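Local coordinates for divalent-cation tolerance protein CutA (Thermus thermophilus, PDB 1NZA) that is probably involved in resistance toward heavy metals, works as a homotrimer and carries bound sodium ions in this crystal, at residues A[2-8]-A[81-87]; A[28-34]-A[53-59]; A[35-39]-A[50-54]; A[58-63]-A[98-103]. All blocks are in the same frame, centred on the assembly; numbering follows the deposited sequence.

Contact 1 of 4, residues A[2-8]-A[81-87]. With NA (sodium ion), chain B.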
loop_
_atom_site.group_PDB
_atom_site.type_symbol
_atom_site.label_atom_id
_atom_site.label_comp_id
_atom_site.label_asym_id
_atom_site.label_seq_id
_atom_site.Cartn_x
_atom_site.Cartn_y
_atom_site.Cartn_z
ATOM N N GLU A 2 -8.168 -13.193 3.110
ATOM C CA GLU A 2 -8.524 -11.777 3.159
ATOM C C GLU A 2 -7.489 -11.086 2.284
ATOM O O GLU A 2 -6.346 -11.530 2.210
ATOM C CB GLU A 2 -8.453 -11.224 4.582
ATOM C CG GLU A 2 -9.359 -11.917 5.582
ATOM C CD GLU A 2 -8.682 -13.088 6.262
ATOM O OE1 GLU A 2 -9.239 -13.610 7.249
ATOM O OE2 GLU A 2 -7.590 -13.489 5.811
ATOM N N GLU A 3 -7.886 -10.004 1.630
ATOM C CA GLU A 3 -6.977 -9.302 0.730
ATOM C C GLU A 3 -7.155 -7.797 0.768
ATOM O O GLU A 3 -8.215 -7.300 1.149
ATOM C CB GLU A 3 -7.230 -9.742 -0.712
ATOM C CG GLU A 3 -6.891 -11.179 -1.043
ATOM C CD GLU A 3 -7.370 -11.574 -2.433
ATOM O OE1 GLU A 3 -6.669 -12.360 -3.102
ATOM O OE2 GLU A 3 -8.452 -11.108 -2.851
ATOM N N VAL A 4 -6.098 -7.084 0.384
ATOM C CA VAL A 4 -6.147 -5.629 0.268
ATOM C C VAL A 4 -5.995 -5.427 -1.238
ATOM O O VAL A 4 -4.943 -5.728 -1.814
ATOM C CB VAL A 4 -4.977 -4.923 0.980
ATOM C CG1 VAL A 4 -4.993 -3.431 0.627
ATOM C CG2 VAL A 4 -5.098 -5.089 2.492
ATOM N N VAL A 5 -7.058 -4.954 -1.879
ATOM C CA VAL A 5 -7.047 -4.740 -3.321
ATOM C C VAL A 5 -6.755 -3.299 -3.678
ATOM O O VAL A 5 -7.354 -2.382 -3.114
ATOM C CB VAL A 5 -8.400 -5.162 -3.933
ATOM C CG1 VAL A 5 -8.485 -4.745 -5.383
ATOM C CG2 VAL A 5 -8.561 -6.668 -3.817
ATOM N N LEU A 6 -5.817 -3.100 -4.603
ATOM C CA LEU A 6 -5.456 -1.758 -5.051
ATOM C C LEU A 6 -6.144 -1.478 -6.379
ATOM O O LEU A 6 -6.170 -2.333 -7.268
ATOM C CB LEU A 6 -3.942 -1.634 -5.250
ATOM C CG LEU A 6 -3.018 -2.026 -4.093
ATOM C CD1 LEU A 6 -1.582 -1.632 -4.429
ATOM C CD2 LEU A 6 -3.462 -1.351 -2.832
ATOM N N ILE A 7 -6.691 -0.274 -6.513
ATOM C CA ILE A 7 -7.367 0.148 -7.736
ATOM C C ILE A 7 -7.068 1.631 -7.885
ATOM O O ILE A 7 -7.150 2.371 -6.909
ATOM C CB ILE A 7 -8.908 0.012 -7.626
ATOM C CG1 ILE A 7 -9.302 -1.434 -7.314
ATOM C CG2 ILE A 7 -9.566 0.449 -8.941
ATOM C CD1 ILE A 7 -10.760 -1.590 -6.943
ATOM N N THR A 8 -6.690 2.072 -9.076
ATOM C CA THR A 8 -6.472 3.500 -9.255
ATOM C C THR A 8 -7.589 3.987 -10.164
ATOM O O THR A 8 -8.080 3.234 -11.011
ATOM C CB THR A 8 -5.097 3.813 -9.860
ATOM O OG1 THR A 8 -4.852 2.947 -10.969
ATOM C CG2 THR A 8 -4.004 3.625 -8.811
ATOM N N GLU A 81 -6.757 -0.991 -13.340
ATOM C CA GLU A 81 -5.834 -1.670 -12.457
ATOM C C GLU A 81 -6.614 -2.236 -11.289
ATOM O O GLU A 81 -7.302 -1.497 -10.584
ATOM C CB GLU A 81 -4.784 -0.711 -11.904
ATOM C CG GLU A 81 -3.954 -1.346 -10.791
ATOM C CD GLU A 81 -3.012 -0.373 -10.122
ATOM O OE1 GLU A 81 -2.100 -0.842 -9.414
ATOM O OE2 GLU A 81 -3.185 0.853 -10.293
ATOM N N ILE A 82 -6.516 -3.547 -11.096
ATOM C CA ILE A 82 -7.164 -4.223 -9.978
ATOM C C ILE A 82 -6.197 -5.317 -9.546
ATOM O O ILE A 82 -6.130 -6.371 -10.181
ATOM C CB ILE A 82 -8.493 -4.908 -10.373
ATOM C CG1 ILE A 82 -9.383 -3.936 -11.147
ATOM C CG2 ILE A 82 -9.219 -5.381 -9.115
ATOM C CD1 ILE A 82 -10.706 -4.541 -11.599
ATOM N N VAL A 83 -5.435 -5.066 -8.485
ATOM C CA VAL A 83 -4.477 -6.056 -8.004
ATOM C C VAL A 83 -4.711 -6.350 -6.531
ATOM O O VAL A 83 -4.883 -5.434 -5.728
ATOM C CB VAL A 83 -3.018 -5.577 -8.201
ATOM C CG1 VAL A 83 -2.770 -5.244 -9.676
ATOM C CG2 VAL A 83 -2.733 -4.375 -7.317
ATOM N N ALA A 84 -4.721 -7.632 -6.180
ATOM C CA ALA A 84 -4.948 -8.041 -4.800
ATOM C C ALA A 84 -3.660 -8.470 -4.106
ATOM O O ALA A 84 -2.880 -9.249 -4.655
ATOM C CB ALA A 84 -5.957 -9.188 -4.758
ATOM N N LEU A 85 -3.447 -7.952 -2.900
ATOM C CA LEU A 85 -2.277 -8.293 -2.099
ATOM C C LEU A 85 -2.803 -9.150 -0.955
ATOM O O LEU A 85 -3.790 -8.805 -0.315
ATOM C CB LEU A 85 -1.623 -7.031 -1.537
ATOM C CG LEU A 85 -1.290 -5.946 -2.560
ATOM C CD1 LEU A 85 -0.666 -4.771 -1.831
ATOM C CD2 LEU A 85 -0.331 -6.481 -3.613
ATOM N N PRO A 86 -2.138 -10.273 -0.663
ATOM C CA PRO A 86 -2.628 -11.123 0.422
ATOM C C PRO A 86 -2.380 -10.597 1.833
ATOM O O PRO A 86 -1.331 -10.024 2.109
ATOM C CB PRO A 86 -1.899 -12.438 0.167
ATOM C CG PRO A 86 -0.547 -11.958 -0.289
ATOM C CD PRO A 86 -0.888 -10.807 -1.236
ATOM N N ILE A 87 -3.362 -10.775 2.712
ATOM C CA ILE A 87 -3.220 -10.374 4.107
ATOM C C ILE A 87 -2.708 -11.608 4.853
ATOM O O ILE A 87 -3.432 -12.607 5.000
ATOM C CB ILE A 87 -4.570 -9.913 4.717
ATOM C CG1 ILE A 87 -4.991 -8.582 4.081
ATOM C CG2 ILE A 87 -4.443 -9.777 6.242
ATOM C CD1 ILE A 87 -6.344 -8.054 4.525
HETATM NA NA NA B . -3.750 3.771 -12.804
HETATM O O HOH W 1 -5.093 -13.460 6.883
HETATM O O HOH W 2 -1.761 2.490 -11.900
HETATM O O HOH W 3 -2.432 4.583 -14.644
#
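T8 and E81 cross obliquely, and OG1 of T8 donates to OE2 of E81 at 2.8 Å, using the lone pair that faces away from the other carboxylate oxygen. With chi1 at 46°, OG1 sits between the backbone N and the carbonyl carbon of T8, where it also binds a sodium ion at 2.3 Å. A water on that ion donates to OE2 of E81, while OE1 is taken by a salt bridge to K58 of the second subunit. Farther along, CB of L6 rests on CG2 of V83 at 3.6 Å, the side chains slanting across one another. In this ferredoxin-like antiparallel sheet a central strand pairs with the strand outermost within the chain, V4–L85 and L6–V83 being hydrogen-bonded pairs; V83 and A84 carry the sheet on into the second subunit. V5 splits its branches on the face beneath helix 64-74: CG2 reaches CB of A84 at 3.7 Å, and CG1 meets CG2 of I82 at 3.9 Å. On that same face CD of E3 lies 3.6 Å from CB of A84. At the far end I87 crosses V4 nearly at a right angle, its CD1 3.8 Å from CG2 of V4.

Contact 2 of 4, residues A[28-34]-A[53-59]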
loop_
_atom_site.group_PDB
_atom_site.type_symbol
_atom_site.label_atom_id
_atom_site.label_comp_id
_atom_site.label_asym_id
_atom_site.label_seq_id
_atom_site.Cartn_x
_atom_site.Cartn_y
_atom_site.Cartn_z
ATOM N N ALA A 28 -16.896 -5.611 -0.281
ATOM C CA ALA A 28 -15.771 -5.099 0.487
ATOM C C ALA A 28 -16.361 -4.545 1.778
ATOM O O ALA A 28 -17.501 -4.076 1.788
ATOM C CB ALA A 28 -15.053 -4.003 -0.290
ATOM N N ALA A 29 -15.600 -4.611 2.864
ATOM C CA ALA A 29 -16.073 -4.123 4.151
ATOM C C ALA A 29 -15.609 -2.694 4.372
ATOM O O ALA A 29 -16.252 -1.915 5.076
ATOM C CB ALA A 29 -15.546 -5.001 5.270
ATOM N N CYS A 30 -14.481 -2.358 3.760
ATOM C CA CYS A 30 -13.910 -1.027 3.911
ATOM C C CYS A 30 -13.141 -0.627 2.668
ATOM O O CYS A 30 -12.560 -1.474 1.988
ATOM C CB CYS A 30 -12.970 -1.022 5.114
ATOM S SG CYS A 30 -12.093 0.533 5.394
ATOM N N VAL A 31 -13.144 0.665 2.364
ATOM C CA VAL A 31 -12.394 1.168 1.219
ATOM C C VAL A 31 -11.760 2.494 1.610
ATOM O O VAL A 31 -12.451 3.388 2.106
ATOM C CB VAL A 31 -13.295 1.407 -0.010
ATOM C CG1 VAL A 31 -12.481 2.030 -1.128
ATOM C CG2 VAL A 31 -13.904 0.092 -0.484
ATOM N N ASN A 32 -10.448 2.613 1.411
ATOM C CA ASN A 32 -9.736 3.854 1.722
ATOM C C ASN A 32 -9.408 4.539 0.404
ATOM O O ASN A 32 -8.929 3.892 -0.525
ATOM C CB ASN A 32 -8.401 3.586 2.429
ATOM C CG ASN A 32 -8.550 2.783 3.698
ATOM O OD1 ASN A 32 -7.822 1.812 3.907
ATOM N ND2 ASN A 32 -9.475 3.188 4.561
ATOM N N ILE A 33 -9.651 5.846 0.329
ATOM C CA ILE A 33 -9.340 6.609 -0.874
ATOM C C ILE A 33 -8.170 7.533 -0.573
ATOM O O ILE A 33 -8.246 8.356 0.344
ATOM C CB ILE A 33 -10.537 7.471 -1.322
ATOM C CG1 ILE A 33 -11.738 6.566 -1.622
ATOM C CG2 ILE A 33 -10.144 8.323 -2.547
ATOM C CD1 ILE A 33 -13.015 7.332 -1.951
ATOM N N VAL A 34 -7.086 7.379 -1.331
ATOM C CA VAL A 34 -5.899 8.221 -1.164
ATOM C C VAL A 34 -5.827 9.137 -2.385
ATOM O O VAL A 34 -5.603 8.688 -3.499
ATOM C CB VAL A 34 -4.626 7.369 -1.092
ATOM C CG1 VAL A 34 -3.418 8.270 -0.874
ATOM C CG2 VAL A 34 -4.750 6.338 0.024
ATOM N N LEU A 53 -6.273 8.664 -8.159
ATOM C CA LEU A 53 -6.539 8.455 -6.747
ATOM C C LEU A 53 -6.419 6.959 -6.563
ATOM O O LEU A 53 -6.707 6.186 -7.486
ATOM C CB LEU A 53 -7.940 8.907 -6.352
ATOM C CG LEU A 53 -8.186 10.413 -6.387
ATOM C CD1 LEU A 53 -8.623 10.845 -7.771
ATOM C CD2 LEU A 53 -9.247 10.751 -5.361
ATOM N N LEU A 54 -5.988 6.551 -5.377
ATOM C CA LEU A 54 -5.806 5.141 -5.081
ATOM C C LEU A 54 -6.892 4.640 -4.157
ATOM O O LEU A 54 -7.242 5.306 -3.192
ATOM C CB LEU A 54 -4.446 4.922 -4.408
ATOM C CG LEU A 54 -4.096 3.521 -3.889
ATOM C CD1 LEU A 54 -3.864 2.578 -5.057
ATOM C CD2 LEU A 54 -2.845 3.593 -3.027
ATOM N N LEU A 55 -7.435 3.468 -4.456
ATOM C CA LEU A 55 -8.438 2.875 -3.581
ATOM C C LEU A 55 -7.774 1.655 -2.943
ATOM O O LEU A 55 -7.171 0.845 -3.654
ATOM C CB LEU A 55 -9.663 2.388 -4.362
ATOM C CG LEU A 55 -10.447 3.316 -5.295
ATOM C CD1 LEU A 55 -11.825 2.719 -5.516
ATOM C CD2 LEU A 55 -10.574 4.698 -4.708
ATOM N N LEU A 56 -7.839 1.555 -1.617
ATOM C CA LEU A 56 -7.305 0.388 -0.898
ATOM C C LEU A 56 -8.568 -0.311 -0.420
ATOM O O LEU A 56 -9.275 0.196 0.451
ATOM C CB LEU A 56 -6.451 0.804 0.303
ATOM C CG LEU A 56 -5.179 1.610 0.033
ATOM C CD1 LEU A 56 -4.396 1.806 1.329
ATOM C CD2 LEU A 56 -4.332 0.879 -0.963
ATOM N N VAL A 57 -8.851 -1.477 -0.997
ATOM C CA VAL A 57 -10.069 -2.224 -0.685
ATOM C C VAL A 57 -9.852 -3.465 0.177
ATOM O O VAL A 57 -9.093 -4.353 -0.196
ATOM C CB VAL A 57 -10.758 -2.670 -1.993
ATOM C CG1 VAL A 57 -12.131 -3.261 -1.686
ATOM C CG2 VAL A 57 -10.874 -1.484 -2.949
ATOM N N LYS A 58 -10.534 -3.525 1.320
ATOM C CA LYS A 58 -10.426 -4.672 2.226
ATOM C C LYS A 58 -11.517 -5.675 1.845
ATOM O O LYS A 58 -12.701 -5.430 2.074
ATOM C CB LYS A 58 -10.623 -4.219 3.670
ATOM C CG LYS A 58 -9.932 -2.906 4.004
ATOM C CD LYS A 58 -8.433 -2.965 3.772
ATOM C CE LYS A 58 -7.874 -1.562 3.618
ATOM N NZ LYS A 58 -8.385 -0.658 4.697
ATOM N N THR A 59 -11.117 -6.810 1.282
ATOM C CA THR A 59 -12.093 -7.802 0.839
ATOM C C THR A 59 -11.575 -9.235 1.005
ATOM O O THR A 59 -10.664 -9.476 1.794
ATOM C CB THR A 59 -12.452 -7.530 -0.637
ATOM O OG1 THR A 59 -13.483 -8.426 -1.072
ATOM C CG2 THR A 59 -11.222 -7.689 -1.510
#
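The carboxamide of N32 meets the ammonium group of K58 at its oxygen end: NZ donates to OD1 at 2.7 Å, coming in 34° off the carbonyl plane. SG of C30 stands on the same side of the amide plane, off its ND2 end, 4.0 Å from NZ of K58. CB of L56 lies 4.0 Å from OD1 of N32. ND2 makes a weak hydrogen bond to OG of S39 in the third subunit. The two polar chains cross at about a right angle. K58 can reach N32 because its chain bends at chi2 and again at chi4 (47°), which folds NZ back along the strand.

The opposite face of this hairpin is apolar and lies against helix 12-24, which touches V31 and L55. There I33 runs alongside L55, CG1 to CD2 at 3.8 Å, while its CG2 branch meets CD2 of L53 at the same distance. V31 and V57 also lie side by side, pointing the same way. CB of A28 presses on CG1 of V57 at 3.3 Å, tighter than a normal carbon contact. Between the faces run the backbone bonds of the antiparallel ladder, with N32–L56 and V34–L54 as hydrogen-bonded pairs.

E81 of the third subunit forms a salt bridge with the same NZ. The buried lysine is thus held between a neutral amide oxygen and a carboxylate of another chain; that carboxylate would probably favour its charged form, against the opposing effect of a sodium ion nearby, and it ties the hairpin into the trimer.

Contact 3 of 4, residues A[35-39]-A[50-54]. With NA (sodium ion), chain C; NA (sodium ion), chain B.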
loop_
_atom_site.group_PDB
_atom_site.type_symbol
_atom_site.label_atom_id
_atom_site.label_comp_id
_atom_site.label_asym_id
_atom_site.label_seq_id
_atom_site.Cartn_x
_atom_site.Cartn_y
_atom_site.Cartn_z
ATOM N N PRO A 35 -6.020 10.447 -2.188
ATOM C CA PRO A 35 -5.969 11.360 -3.334
ATOM C C PRO A 35 -4.576 11.856 -3.712
ATOM O O PRO A 35 -3.589 11.562 -3.040
ATOM C CB PRO A 35 -6.869 12.502 -2.882
ATOM C CG PRO A 35 -6.517 12.603 -1.425
ATOM C CD PRO A 35 -6.475 11.145 -0.972
ATOM N N GLY A 36 -4.510 12.599 -4.816
ATOM C CA GLY A 36 -3.260 13.199 -5.250
ATOM C C GLY A 36 -2.127 12.402 -5.869
ATOM O O GLY A 36 -0.976 12.837 -5.819
ATOM N N LEU A 37 -2.426 11.262 -6.479
ATOM C CA LEU A 37 -1.368 10.465 -7.087
ATOM C C LEU A 37 -0.970 10.941 -8.475
ATOM O O LEU A 37 -1.766 11.539 -9.190
ATOM C CB LEU A 37 -1.799 9.010 -7.229
ATOM C CG LEU A 37 -1.538 8.009 -6.113
ATOM C CD1 LEU A 37 -2.356 8.375 -4.893
ATOM C CD2 LEU A 37 -1.906 6.614 -6.617
ATOM N N THR A 38 0.281 10.670 -8.833
ATOM C CA THR A 38 0.801 10.956 -10.165
ATOM C C THR A 38 1.120 9.556 -10.656
ATOM O O THR A 38 1.816 8.811 -9.970
ATOM C CB THR A 38 2.117 11.749 -10.134
ATOM O OG1 THR A 38 1.857 13.090 -9.704
ATOM C CG2 THR A 38 2.753 11.782 -11.516
ATOM N N SER A 39 0.606 9.177 -11.816
ATOM C CA SER A 39 0.889 7.844 -12.323
ATOM C C SER A 39 1.668 7.922 -13.625
ATOM O O SER A 39 1.327 8.686 -14.530
ATOM C CB SER A 39 -0.410 7.068 -12.514
ATOM O OG SER A 39 -1.095 6.952 -11.274
ATOM N N ASP A 50 -0.520 10.486 -15.722
ATOM C CA ASP A 50 -1.917 10.732 -15.421
ATOM C C ASP A 50 -2.071 11.129 -13.955
ATOM O O ASP A 50 -1.174 10.897 -13.152
ATOM C CB ASP A 50 -2.731 9.467 -15.716
ATOM C CG ASP A 50 -4.206 9.729 -15.766
ATOM O OD1 ASP A 50 -4.570 10.915 -15.835
ATOM O OD2 ASP A 50 -5.003 8.769 -15.756
ATOM N N GLN A 51 -3.188 11.766 -13.626
ATOM C CA GLN A 51 -3.470 12.158 -12.246
ATOM C C GLN A 51 -4.516 11.165 -11.768
ATOM O O GLN A 51 -5.533 10.970 -12.431
ATOM C CB GLN A 51 -4.044 13.565 -12.186
ATOM C CG GLN A 51 -3.134 14.611 -12.732
ATOM C CD GLN A 51 -3.739 15.984 -12.603
ATOM O OE1 GLN A 51 -3.923 16.489 -11.493
ATOM N NE2 GLN A 51 -4.071 16.594 -13.733
ATOM N N GLU A 52 -4.278 10.543 -10.616
ATOM C CA GLU A 52 -5.205 9.532 -10.117
ATOM C C GLU A 52 -5.382 9.538 -8.611
ATOM O O GLU A 52 -4.745 10.305 -7.898
ATOM C CB GLU A 52 -4.714 8.134 -10.499
ATOM C CG GLU A 52 -4.532 7.879 -11.988
ATOM C CD GLU A 52 -4.255 6.421 -12.269
ATOM O OE1 GLU A 52 -3.257 5.890 -11.735
ATOM O OE2 GLU A 52 -5.046 5.802 -13.006
ATOM N N LEU A 53 -6.273 8.664 -8.159
ATOM C CA LEU A 53 -6.539 8.455 -6.747
ATOM C C LEU A 53 -6.419 6.959 -6.563
ATOM O O LEU A 53 -6.707 6.186 -7.486
ATOM C CB LEU A 53 -7.940 8.907 -6.352
ATOM C CG LEU A 53 -8.186 10.413 -6.387
ATOM C CD1 LEU A 53 -8.623 10.845 -7.771
ATOM C CD2 LEU A 53 -9.247 10.751 -5.361
ATOM N N LEU A 54 -5.988 6.551 -5.377
ATOM C CA LEU A 54 -5.806 5.141 -5.081
ATOM C C LEU A 54 -6.892 4.640 -4.157
ATOM O O LEU A 54 -7.242 5.306 -3.192
ATOM C CB LEU A 54 -4.446 4.922 -4.408
ATOM C CG LEU A 54 -4.096 3.521 -3.889
ATOM C CD1 LEU A 54 -3.864 2.578 -5.057
ATOM C CD2 LEU A 54 -2.845 3.593 -3.027
HETATM NA NA NA C . -6.575 11.810 -16.167
HETATM NA NA NA B . -3.750 3.771 -12.804
HETATM O O HOH W 4 -7.485 9.600 -16.353
HETATM O O HOH W 5 -7.320 11.886 -13.929
HETATM O O HOH W 2 -1.761 2.490 -11.900
HETATM O O HOH W 3 -2.432 4.583 -14.644
#
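L37 with E52 and S39 with D50 form hydrogen-bonded antiparallel pairs, with T38 opposite Q51 between them, and the two short strands are strongly twisted, their directions 131° apart. Next to L37 the ladder is interrupted by a beta bulge: P35 and G36 together lie opposite L53, and G36 takes a positive phi of 74°. CB of P35 leans on CD2 of L53 at 3.9 Å. On the other face CD2 of L37 slants across CB of L54 at 3.8 Å.

Two acidic side chains bind sodium ions. E52 puts both carboxylate oxygens on one ion, each at 2.4 Å, and T8 adds a ligand. D50 turns the end of its side chain away from the neighbouring strand and binds a second sodium through OD1, at 2.2 Å. That oxygen also accepts N of Q51 from above the carboxylate plane.

Binding through both OE1 and OE2 would fix the rotation of the E52 carboxylate. OG of S39 lies only 2.5 Å from OE1 of E52; if this very short distance is taken as a bond, S39 probably supports that oxygen from the second shell. The two sodium ions probably offset the negative charges of E52 and D50.

Contact 4 of 4, residues A[58-63]-A[98-103]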
loop_
_atom_site.group_PDB
_atom_site.type_symbol
_atom_site.label_atom_id
_atom_site.label_comp_id
_atom_site.label_asym_id
_atom_site.label_seq_id
_atom_site.Cartn_x
_atom_site.Cartn_y
_atom_site.Cartn_z
ATOM N N LYS A 58 -10.534 -3.525 1.320
ATOM C CA LYS A 58 -10.426 -4.672 2.226
ATOM C C LYS A 58 -11.517 -5.675 1.845
ATOM O O LYS A 58 -12.701 -5.430 2.074
ATOM C CB LYS A 58 -10.623 -4.219 3.670
ATOM C CG LYS A 58 -9.932 -2.906 4.004
ATOM C CD LYS A 58 -8.433 -2.965 3.772
ATOM C CE LYS A 58 -7.874 -1.562 3.618
ATOM N NZ LYS A 58 -8.385 -0.658 4.697
ATOM N N THR A 59 -11.117 -6.810 1.282
ATOM C CA THR A 59 -12.093 -7.802 0.839
ATOM C C THR A 59 -11.575 -9.235 1.005
ATOM O O THR A 59 -10.664 -9.476 1.794
ATOM C CB THR A 59 -12.452 -7.530 -0.637
ATOM O OG1 THR A 59 -13.483 -8.426 -1.072
ATOM C CG2 THR A 59 -11.222 -7.689 -1.510
ATOM N N THR A 60 -12.170 -10.180 0.278
ATOM C CA THR A 60 -11.757 -11.583 0.351
ATOM C C THR A 60 -11.652 -12.205 -1.042
ATOM O O THR A 60 -12.187 -11.678 -2.019
ATOM C CB THR A 60 -12.757 -12.426 1.167
ATOM O OG1 THR A 60 -13.980 -12.553 0.434
ATOM C CG2 THR A 60 -13.047 -11.771 2.499
ATOM N N THR A 61 -10.960 -13.337 -1.130
ATOM C CA THR A 61 -10.794 -14.020 -2.407
ATOM C C THR A 61 -12.133 -14.502 -2.959
ATOM O O THR A 61 -12.292 -14.651 -4.169
ATOM C CB THR A 61 -9.855 -15.233 -2.276
ATOM O OG1 THR A 61 -10.297 -16.066 -1.195
ATOM C CG2 THR A 61 -8.435 -14.775 -2.014
ATOM N N HIS A 62 -13.093 -14.742 -2.075
ATOM C CA HIS A 62 -14.403 -15.207 -2.516
ATOM C C HIS A 62 -15.206 -14.097 -3.183
ATOM O O HIS A 62 -15.998 -14.353 -4.092
ATOM C CB HIS A 62 -15.196 -15.784 -1.339
ATOM C CG HIS A 62 -16.556 -16.287 -1.718
ATOM N ND1 HIS A 62 -17.622 -15.445 -1.960
ATOM C CD2 HIS A 62 -17.016 -17.544 -1.924
ATOM C CE1 HIS A 62 -18.679 -16.161 -2.297
ATOM N NE2 HIS A 62 -18.339 -17.438 -2.282
ATOM N N ALA A 63 -14.999 -12.864 -2.733
ATOM C CA ALA A 63 -15.712 -11.726 -3.294
ATOM C C ALA A 63 -14.986 -11.144 -4.499
ATOM O O ALA A 63 -15.608 -10.536 -5.367
ATOM C CB ALA A 63 -15.892 -10.644 -2.228
ATOM N N LEU A 98 -14.220 -8.052 8.798
ATOM C CA LEU A 98 -13.988 -7.969 7.363
ATOM C C LEU A 98 -14.721 -9.091 6.629
ATOM O O LEU A 98 -15.412 -8.845 5.642
ATOM C CB LEU A 98 -12.481 -8.031 7.082
ATOM C CG LEU A 98 -11.967 -7.733 5.670
ATOM C CD1 LEU A 98 -10.452 -7.591 5.711
ATOM C CD2 LEU A 98 -12.372 -8.842 4.707
ATOM N N ARG A 99 -14.574 -10.323 7.109
ATOM C CA ARG A 99 -15.242 -11.453 6.475
ATOM C C ARG A 99 -16.748 -11.370 6.701
ATOM O O ARG A 99 -17.538 -11.548 5.776
ATOM C CB ARG A 99 -14.698 -12.771 7.032
ATOM C CG ARG A 99 -13.228 -13.004 6.730
ATOM C CD ARG A 99 -12.818 -14.419 7.100
ATOM N NE ARG A 99 -13.013 -14.700 8.519
ATOM C CZ ARG A 99 -12.162 -14.352 9.480
ATOM N NH1 ARG A 99 -11.045 -13.706 9.181
ATOM N NH2 ARG A 99 -12.433 -14.647 10.745
ATOM N N GLU A 100 -17.130 -11.082 7.940
ATOM C CA GLU A 100 -18.529 -10.955 8.328
ATOM C C GLU A 100 -19.315 -9.978 7.451
ATOM O O GLU A 100 -20.514 -10.157 7.239
ATOM C CB GLU A 100 -18.606 -10.511 9.795
ATOM C CG GLU A 100 -19.955 -9.959 10.239
ATOM C CD GLU A 100 -19.954 -9.523 11.698
ATOM O OE1 GLU A 100 -19.876 -10.401 12.584
ATOM O OE2 GLU A 100 -20.024 -8.303 11.960
ATOM N N ASN A 101 -18.639 -8.954 6.938
ATOM C CA ASN A 101 -19.299 -7.946 6.108
ATOM C C ASN A 101 -18.988 -8.025 4.617
ATOM O O ASN A 101 -19.260 -7.085 3.869
ATOM C CB ASN A 101 -18.958 -6.550 6.634
ATOM C CG ASN A 101 -19.560 -6.285 7.997
ATOM O OD1 ASN A 101 -20.773 -6.138 8.134
ATOM N ND2 ASN A 101 -18.717 -6.234 9.017
ATOM N N THR A 102 -18.420 -9.145 4.184
ATOM C CA THR A 102 -18.096 -9.339 2.778
ATOM C C THR A 102 -18.816 -10.587 2.279
ATOM O O THR A 102 -18.890 -11.590 2.986
ATOM C CB THR A 102 -16.568 -9.502 2.572
ATOM O OG1 THR A 102 -15.899 -8.314 3.013
ATOM C CG2 THR A 102 -16.247 -9.732 1.105
ATOM N N GLY A 103 -19.356 -10.522 1.066
ATOM C CA GLY A 103 -20.061 -11.665 0.517
ATOM C C GLY A 103 -19.474 -12.149 -0.795
ATOM O O GLY A 103 -18.874 -13.245 -0.809
ATOM O OXT GLY A 103 -19.607 -11.432 -1.811
HETATM O O HOH W 6 -16.709 -13.363 1.115
#
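Oxygen O of the C-terminal carboxylate of G103 is met by the ring of H62 and by a water. ND1 of H62 approaches it at 2.8 Å, close to the ring plane and at the ring's edge, but the N-H points poorly, at 127°, and the bond is weak. The water is hydrogen-bonded to the same oxygen at 2.9 Å and to OG1 of T60, joining the chain terminus to the end of strand 47-60.

Beneath this polar link the threonines pack. T60 and T102 reach toward each other tip to tip, OG1 of T60 lying 3.7 Å from CG2 of T102. The same methyl is pressed against CB of A63 at 3.5 Å, a tight carbon contact. L98 and T60 slide past one another in opposite directions, bringing CD2 of L98 to 3.7 Å from CG2 of T60. CD2 of L98 also sits over the backbone O of T59, and its other branch, CD1, touches CB of K58.

The hydroxyl of T102, anti to the carbonyl carbon (chi1 -61°), donates to O of L98 at 2.7 Å, which is consistent with CG2 being held toward A63 and T60.

Outside the two segments, R99 pairs with E2 of strand 2-9. The arrangement lays the C-terminal helix 92-100, an addition to the ferredoxin-like core, and its tail against the end of a central strand.

All four contacts meet on strand 47-60 or its neighbours in one sheet. Contacts 1 and 2, with centres about 9 Å apart, join through the backbone of strands 2-9 and 47-60, where O of I7 lies 2.7 Å from N of L55. Contacts 1 and 3 have centres about 17 Å apart yet share one sodium ion, to which T8 and E52 each give ligands along with two common waters. Contact 2 runs into contact 3 along the same hairpin, sharing L53 and L54. At its other end contact 2 shares K58 and T59 with contact 4, their centres about 12 Å apart, which leaves contact 4 about 26 Å from contact 3, centre to centre.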